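Local coordinates for flocculation protein FLO11 (Saccharomyces cerevisiae, PDB 4UYT) that mediates homotypic cell-cell adhesion between yeast cells through its N-terminal fibronectin type III-like domain, promoting flocculation, invasive growth and biofilm formation, at residues Ile49-Lys54 / Pro117-Gln122. Residues are numbered along the deposited sequence; the frame is centred on the assembly and turned at random.
Sequences ITIHVK and PNFQIQ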
loop_
_atom_site.group_PDB
_atom_site.type_symbol
_atom_site.label_atom_id
_atom_site.label_comp_id
_atom_site.label_asym_id
_atom_site.label_seq_id
_atom_site.Cartn_x
_atom_site.Cartn_y
_atom_site.Cartn_z
ATOM N N ILE A 49 1.598 -8.637 6.572
ATOM C CA ILE A 49 0.865 -8.533 5.330
ATOM C C ILE A 49 1.809 -8.312 4.172
ATOM O O ILE A 49 2.888 -7.743 4.365
ATOM C CB ILE A 49 -0.216 -7.432 5.388
ATOM C CG1 ILE A 49 0.333 -6.012 5.308
ATOM C CG2 ILE A 49 -1.053 -7.639 6.632
ATOM C CD1 ILE A 49 -0.742 -4.945 5.205
ATOM N N THR A 50 1.375 -8.750 2.999
ATOM C CA THR A 50 2.108 -8.519 1.788
ATOM C C THR A 50 1.180 -7.745 0.838
ATOM O O THR A 50 0.039 -8.133 0.630
ATOM C CB THR A 50 2.556 -9.830 1.156
ATOM O OG1 THR A 50 3.421 -10.496 2.097
ATOM C CG2 THR A 50 3.318 -9.597 -0.133
ATOM N N ILE A 51 1.726 -6.697 0.252
ATOM C CA ILE A 51 1.042 -5.910 -0.744
ATOM C C ILE A 51 1.713 -6.058 -2.101
ATOM O O ILE A 51 2.920 -6.294 -2.167
ATOM C CB ILE A 51 0.922 -4.417 -0.339
ATOM C CG1 ILE A 51 2.282 -3.719 -0.236
ATOM C CG2 ILE A 51 0.127 -4.294 0.945
ATOM C CD1 ILE A 51 2.225 -2.213 -0.025
ATOM N N HIS A 52 0.919 -5.872 -3.162
ATOM C CA HIS A 52 1.389 -5.864 -4.520
ATOM C C HIS A 52 0.852 -4.601 -5.163
ATOM O O HIS A 52 -0.367 -4.429 -5.269
ATOM C CB HIS A 52 0.898 -7.102 -5.265
ATOM C CG HIS A 52 1.372 -7.202 -6.678
ATOM N ND1 HIS A 52 0.746 -7.981 -7.613
ATOM C CD2 HIS A 52 2.440 -6.652 -7.291
ATOM C CE1 HIS A 52 1.410 -7.905 -8.745
ATOM N NE2 HIS A 52 2.439 -7.101 -8.576
ATOM N N VAL A 53 1.744 -3.722 -5.601
ATOM C CA VAL A 53 1.411 -2.438 -6.190
ATOM C C VAL A 53 1.831 -2.441 -7.645
ATOM O O VAL A 53 2.941 -2.835 -7.950
ATOM C CB VAL A 53 2.095 -1.283 -5.432
ATOM C CG1 VAL A 53 1.846 0.052 -6.079
ATOM C CG2 VAL A 53 1.596 -1.270 -3.991
ATOM N N LYS A 54 0.911 -2.045 -8.526
ATOM C CA LYS A 54 1.203 -1.943 -9.947
ATOM C C LYS A 54 0.827 -0.584 -10.469
ATOM O O LYS A 54 -0.151 0.013 -10.040
ATOM C CB LYS A 54 0.445 -3.004 -10.732
ATOM C CG LYS A 54 0.805 -4.440 -10.370
ATOM C CD LYS A 54 -0.229 -5.307 -11.068
ATOM C CE LYS A 54 0.143 -6.752 -11.256
ATOM N NZ LYS A 54 -0.493 -7.306 -12.479
ATOM N N PRO A 117 -5.218 -1.161 9.058
ATOM C CA PRO A 117 -5.040 0.276 9.312
ATOM C C PRO A 117 -4.487 0.911 8.053
ATOM O O PRO A 117 -3.590 0.333 7.422
ATOM C CB PRO A 117 -4.024 0.295 10.476
ATOM C CG PRO A 117 -3.205 -0.971 10.281
ATOM C CD PRO A 117 -4.178 -1.986 9.705
ATOM N N ASN A 118 -4.988 2.076 7.677
ATOM C CA ASN A 118 -4.605 2.675 6.420
ATOM C C ASN A 118 -3.223 3.308 6.518
ATOM O O ASN A 118 -2.737 3.696 7.569
ATOM C CB ASN A 118 -5.687 3.646 5.976
ATOM C CG ASN A 118 -6.951 2.923 5.588
ATOM O OD1 ASN A 118 -8.071 3.268 6.075
ATOM N ND2 ASN A 118 -6.839 1.939 4.767
ATOM N N PHE A 119 -2.614 3.435 5.362
ATOM C CA PHE A 119 -1.266 3.945 5.251
ATOM C C PHE A 119 -1.154 4.670 3.914
ATOM O O PHE A 119 -2.082 4.690 3.108
ATOM C CB PHE A 119 -0.221 2.808 5.408
ATOM C CG PHE A 119 -0.403 1.672 4.423
ATOM C CD1 PHE A 119 0.116 1.742 3.157
ATOM C CD2 PHE A 119 -1.098 0.528 4.773
ATOM C CE1 PHE A 119 -0.070 0.707 2.244
ATOM C CE2 PHE A 119 -1.281 -0.518 3.883
ATOM C CZ PHE A 119 -0.750 -0.411 2.619
ATOM N N GLN A 120 0.018 5.249 3.686
ATOM C CA GLN A 120 0.316 5.892 2.423
ATOM C C GLN A 120 1.617 5.365 1.889
ATOM O O GLN A 120 2.466 4.864 2.630
ATOM C CB GLN A 120 0.366 7.415 2.561
ATOM C CG GLN A 120 -0.875 8.003 3.205
ATOM C CD GLN A 120 -0.831 7.886 4.709
ATOM O OE1 GLN A 120 0.171 8.231 5.326
ATOM N NE2 GLN A 120 -1.909 7.371 5.313
ATOM N N ILE A 121 1.765 5.492 0.578
ATOM C CA ILE A 121 3.004 5.176 -0.087
ATOM C C ILE A 121 3.503 6.459 -0.744
ATOM O O ILE A 121 2.791 7.053 -1.571
ATOM C CB ILE A 121 2.850 4.027 -1.100
ATOM C CG1 ILE A 121 2.204 2.798 -0.439
ATOM C CG2 ILE A 121 4.214 3.692 -1.686
ATOM C CD1 ILE A 121 2.083 1.599 -1.350
ATOM N N GLN A 122 4.706 6.876 -0.344
ATOM C CA GLN A 122 5.287 8.129 -0.784
ATOM C C GLN A 122 6.292 7.805 -1.873
ATOM O O GLN A 122 7.304 7.134 -1.634
ATOM C CB GLN A 122 5.952 8.821 0.400
ATOM C CG GLN A 122 6.632 10.139 0.102
ATOM C CD GLN A 122 7.434 10.624 1.296
ATOM O OE1 GLN A 122 6.908 10.778 2.387
ATOM N NE2 GLN A 122 8.722 10.821 1.096
#
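F119 and I121 reach across the hydrophobic core of the fibronectin type III-like β-sandwich to meet I51 and V53 of strand 46-55, which lies in the facing sheet. No hydrogen bond joins the two segments; they meet through apolar side chains. Coming along 117-122, the first to touch is F119, just before strand 120-125 begins, its backbone N held by the hydroxyl of T148. Its ring reaches into the core with the CZ end leading, and CZ lies 4.3 Å from CG2 of I51, which approaches the ring obliquely. F101, on the strand next to 46-55, packs edge-to-face with the same ring, so both I51 and F101 border it from the opposing sheet. Two residues on, I121 also points inward, beside L67 of its own sheet. With CG1 swung next to the backbone N (chi1 -53°) and chi2 extended, its CD1 becomes the foremost atom. I51 answers with an equally extended arm, and the two CD1 methyls meet tip to tip at 4.0 Å. V53 and I121 run alongside each other, pointing opposite ways, yet V53 shares the same methyl: CG2 of V53 sits 3.9 Å from I121 CD1.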